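Local atomic coordinates of succinylglutamate desuccinylase/aspartoacylase (PDB entry 3LWU), a protein that binds a zinc ion and is probably a hydrolase of the succinylglutamate desuccinylase/aspartoacylase family, acting on ester bonds. Residues Phe125-Trp134 against Ala149-Cys158. Sequence-based numbering, arbitrary orientation.
Sequences FDHNVDIQNW and AYRSMLVETC
Trp134 and Tyr150 form a T-shaped pair: the tyrosine edge points at one face of the indole six-membered ring, with centroids 4.8 Å apart and planes at 74°. Tyr150 CD1 leads, 3.6 Å from Trp134 CZ3. On that same indole face, Met153 CE makes a CH-pi contact 4.2 Å from the centroid of the five-membered ring, while Ala149 CB lies 3.9 Å from Trp134 CZ2. Replacing Trp134 with an alanine would probably leave the Tyr150 edge and the selenomethionine methyl without the surface they pack on, opening a gap between the two helices. Met153 CE also meets Val129 CG2 tip to tip.

Farther along, the His127 imidazole is sandwiched: Leu154 CD2 sits 3.6 Å from the ring centroid, almost on its normal, and Phe125 CD2 covers the opposite face. With CG beside its own backbone N (chi1 -64°), the ring brings ND1 to Thr157 OG1 at 2.8 Å, a weak bond because the N-H...O angle is 121°. Thr157 OG1 in turn donates to Met153 O, which fixes the hydroxyl as acceptor for His127.

In the second shell, Asp130 N-caps helix 131-138, its OD1 accepting weakly from Asn133 N, and Tyr150 OH is hydrogen-bonded to Pro237 O. Within the family's catalytic domain, away from the zinc site, loop 125-130 and the first turn of helix 131-138 line helix 143-160; helix 230-247 packs on Ile131, Tyr150 and Leu154.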
loop_
_atom_site.group_PDB
_atom_site.type_symbol
_atom_site.label_atom_id
_atom_site.label_comp_id
_atom_site.label_asym_id
_atom_site.label_seq_id
_atom_site.Cartn_x
_atom_site.Cartn_y
_atom_site.Cartn_z
ATOM N N PHE A 125 14.067 9.347 -21.100
ATOM C CA PHE A 125 13.650 9.991 -22.349
ATOM C C PHE A 125 14.420 9.463 -23.569
ATOM O O PHE A 125 15.652 9.487 -23.583
ATOM C CB PHE A 125 13.869 11.502 -22.248
ATOM C CG PHE A 125 13.536 12.255 -23.517
ATOM C CD1 PHE A 125 12.268 12.178 -24.065
ATOM C CD2 PHE A 125 14.481 13.076 -24.129
ATOM C CE1 PHE A 125 11.946 12.892 -25.210
ATOM C CE2 PHE A 125 14.160 13.778 -25.268
ATOM C CZ PHE A 125 12.887 13.679 -25.808
ATOM N N ASP A 126 13.667 9.026 -24.578
ATOM C CA ASP A 126 14.174 8.606 -25.894
ATOM C C ASP A 126 14.135 9.807 -26.821
ATOM O O ASP A 126 13.073 10.335 -27.113
ATOM C CB ASP A 126 13.238 7.518 -26.436
ATOM C CG ASP A 126 13.595 7.037 -27.858
ATOM O OD1 ASP A 126 14.569 7.510 -28.498
ATOM O OD2 ASP A 126 12.865 6.137 -28.331
ATOM N N HIS A 127 15.299 10.248 -27.286
ATOM C CA HIS A 127 15.375 11.478 -28.084
ATOM C C HIS A 127 14.792 11.375 -29.501
ATOM O O HIS A 127 14.457 12.406 -30.084
ATOM C CB HIS A 127 16.819 11.977 -28.161
ATOM C CG HIS A 127 17.393 12.384 -26.837
ATOM N ND1 HIS A 127 17.463 13.698 -26.424
ATOM C CD2 HIS A 127 17.932 11.648 -25.836
ATOM C CE1 HIS A 127 18.032 13.755 -25.231
ATOM N NE2 HIS A 127 18.318 12.526 -24.848
ATOM N N ASN A 128 14.675 10.161 -30.051
ATOM C CA ASN A 128 14.201 9.970 -31.450
ATOM C C ASN A 128 14.911 10.923 -32.421
ATOM O O ASN A 128 14.274 11.660 -33.162
ATOM C CB ASN A 128 12.667 10.148 -31.561
ATOM N N VAL A 129 16.241 10.935 -32.367
ATOM C CA VAL A 129 17.048 11.870 -33.163
ATOM C C VAL A 129 16.877 11.550 -34.640
ATOM O O VAL A 129 17.009 10.396 -35.026
ATOM C CB VAL A 129 18.566 11.745 -32.834
ATOM C CG1 VAL A 129 19.391 12.700 -33.717
ATOM C CG2 VAL A 129 18.847 11.976 -31.327
ATOM N N ASP A 130 16.598 12.552 -35.471
ATOM C CA ASP A 130 16.623 12.331 -36.906
ATOM C C ASP A 130 18.096 12.302 -37.287
ATOM O O ASP A 130 18.746 13.346 -37.467
ATOM C CB ASP A 130 15.868 13.412 -37.654
ATOM C CG ASP A 130 15.970 13.269 -39.168
ATOM O OD1 ASP A 130 16.693 12.385 -39.710
ATOM O OD2 ASP A 130 15.304 14.076 -39.823
ATOM N N ILE A 131 18.615 11.086 -37.394
ATOM C CA ILE A 131 20.053 10.890 -37.374
ATOM C C ILE A 131 20.678 11.252 -38.704
ATOM O O ILE A 131 21.742 11.839 -38.716
ATOM C CB ILE A 131 20.458 9.449 -36.935
ATOM C CG1 ILE A 131 21.979 9.364 -36.775
ATOM C CG2 ILE A 131 19.948 8.396 -37.939
ATOM C CD1 ILE A 131 22.555 10.405 -35.803
ATOM N N GLN A 132 19.994 10.930 -39.803
ATOM C CA GLN A 132 20.458 11.286 -41.156
ATOM C C GLN A 132 20.607 12.806 -41.267
ATOM O O GLN A 132 21.592 13.310 -41.789
ATOM C CB GLN A 132 19.481 10.813 -42.258
ATOM C CG GLN A 132 18.880 9.390 -42.120
ATOM C CD GLN A 132 17.645 9.180 -43.025
ATOM O OE1 GLN A 132 16.492 9.300 -42.576
ATOM N NE2 GLN A 132 17.888 8.884 -44.305
ATOM N N ASN A 133 19.607 13.521 -40.769
ATOM C CA ASN A 133 19.585 14.973 -40.844
ATOM C C ASN A 133 20.621 15.633 -39.937
ATOM O O ASN A 133 21.359 16.532 -40.374
ATOM C CB ASN A 133 18.196 15.483 -40.463
ATOM C CG ASN A 133 18.008 16.936 -40.813
ATOM O OD1 ASN A 133 17.667 17.262 -41.948
ATOM N ND2 ASN A 133 18.250 17.825 -39.846
ATOM N N TRP A 134 20.673 15.184 -38.678
ATOM C CA TRP A 134 21.568 15.774 -37.703
ATOM C C TRP A 134 23.010 15.629 -38.187
ATOM O O TRP A 134 23.804 16.599 -38.137
ATOM C CB TRP A 134 21.383 15.164 -36.276
ATOM C CG TRP A 134 22.168 15.962 -35.261
ATOM C CD1 TRP A 134 21.708 17.010 -34.506
ATOM C CD2 TRP A 134 23.569 15.828 -34.940
ATOM N NE1 TRP A 134 22.726 17.514 -33.725
ATOM C CE2 TRP A 134 23.874 16.810 -33.975
ATOM C CE3 TRP A 134 24.582 14.954 -35.354
ATOM C CZ2 TRP A 134 25.148 16.961 -33.449
ATOM C CZ3 TRP A 134 25.854 15.104 -34.817
ATOM C CH2 TRP A 134 26.125 16.100 -33.882
ATOM N N ALA A 149 29.223 18.477 -30.029
ATOM C CA ALA A 149 27.922 19.022 -30.472
ATOM C C ALA A 149 26.761 18.093 -30.116
ATOM O O ALA A 149 25.718 18.522 -29.612
ATOM C CB ALA A 149 27.916 19.293 -31.953
ATOM N N TYR A 150 26.961 16.809 -30.372
ATOM C CA TYR A 150 25.953 15.801 -30.113
ATOM C C TYR A 150 25.594 15.728 -28.642
ATOM O O TYR A 150 24.444 15.560 -28.328
ATOM C CB TYR A 150 26.433 14.430 -30.584
ATOM C CG TYR A 150 25.348 13.411 -30.845
ATOM C CD1 TYR A 150 24.487 13.557 -31.920
ATOM C CD2 TYR A 150 25.232 12.267 -30.072
ATOM C CE1 TYR A 150 23.486 12.615 -32.194
ATOM C CE2 TYR A 150 24.234 11.308 -30.340
ATOM C CZ TYR A 150 23.372 11.502 -31.399
ATOM O OH TYR A 150 22.417 10.584 -31.705
ATOM N N ARG A 151 26.574 15.839 -27.759
ATOM C CA ARG A 151 26.332 15.827 -26.322
ATOM C C ARG A 151 25.550 17.064 -25.884
ATOM O O ARG A 151 24.619 16.945 -25.071
ATOM C CB ARG A 151 27.646 15.700 -25.519
ATOM C CG ARG A 151 27.537 15.966 -24.036
ATOM C CD ARG A 151 28.842 15.602 -23.299
ATOM N NE ARG A 151 29.019 14.140 -23.185
ATOM C CZ ARG A 151 29.845 13.397 -23.938
ATOM N NH1 ARG A 151 30.607 13.955 -24.865
ATOM N NH2 ARG A 151 29.913 12.075 -23.758
ATOM N N SER A 152 25.922 18.239 -26.394
ATOM C CA SER A 152 25.143 19.461 -26.092
ATOM C C SER A 152 23.682 19.312 -26.456
ATOM O O SER A 152 22.826 19.796 -25.723
ATOM C CB SER A 152 25.651 20.677 -26.835
ATOM O OG SER A 152 27.026 20.815 -26.591
HETATM N N MSE A 153 23.414 18.669 -27.592
HETATM C CA MSE A 153 22.050 18.483 -28.062
HETATM C C MSE A 153 21.302 17.540 -27.144
HETATM O O MSE A 153 20.153 17.823 -26.793
HETATM C CB MSE A 153 22.007 17.954 -29.496
HETATM C CG MSE A 153 20.586 17.670 -29.986
HETATM SE SE MSE A 153 20.020 15.848 -29.716
HETATM C CE MSE A 153 21.358 14.960 -30.873
ATOM N N LEU A 154 21.939 16.424 -26.759
ATOM C CA LEU A 154 21.307 15.474 -25.833
ATOM C C LEU A 154 20.978 16.144 -24.485
ATOM O O LEU A 154 19.869 15.948 -23.981
ATOM C CB LEU A 154 22.132 14.178 -25.629
ATOM C CG LEU A 154 22.360 13.275 -26.871
ATOM C CD1 LEU A 154 23.355 12.159 -26.613
ATOM C CD2 LEU A 154 21.061 12.677 -27.423
ATOM N N VAL A 155 21.891 16.945 -23.933
ATOM C CA VAL A 155 21.607 17.668 -22.698
ATOM C C VAL A 155 20.443 18.670 -22.873
ATOM O O VAL A 155 19.489 18.633 -22.133
ATOM C CB VAL A 155 22.872 18.335 -22.103
ATOM C CG1 VAL A 155 22.555 19.055 -20.783
ATOM C CG2 VAL A 155 23.970 17.285 -21.868
ATOM N N GLU A 156 20.463 19.503 -23.904
ATOM C CA GLU A 156 19.432 20.553 -24.064
ATOM C C GLU A 156 18.021 20.022 -24.298
ATOM O O GLU A 156 17.052 20.574 -23.753
ATOM C CB GLU A 156 19.807 21.523 -25.195
ATOM C CG GLU A 156 21.068 22.327 -24.832
ATOM C CD GLU A 156 21.738 23.068 -25.982
ATOM O OE1 GLU A 156 21.140 23.191 -27.096
ATOM O OE2 GLU A 156 22.886 23.538 -25.745
ATOM N N THR A 157 17.907 18.986 -25.130
ATOM C CA THR A 157 16.599 18.441 -25.491
ATOM C C THR A 157 16.002 17.715 -24.288
ATOM O O THR A 157 14.781 17.664 -24.094
ATOM C CB THR A 157 16.680 17.472 -26.689
ATOM O OG1 THR A 157 17.669 16.481 -26.413
ATOM C CG2 THR A 157 17.023 18.219 -28.015
ATOM N N CYS A 158 16.882 17.161 -23.470
ATOM C CA CYS A 158 16.474 16.591 -22.205
ATOM C C CYS A 158 15.931 17.647 -21.230
ATOM O O CYS A 158 14.843 17.495 -20.651
ATOM C CB CYS A 158 17.686 15.915 -21.594
ATOM S SG CYS A 158 17.336 14.432 -20.911
#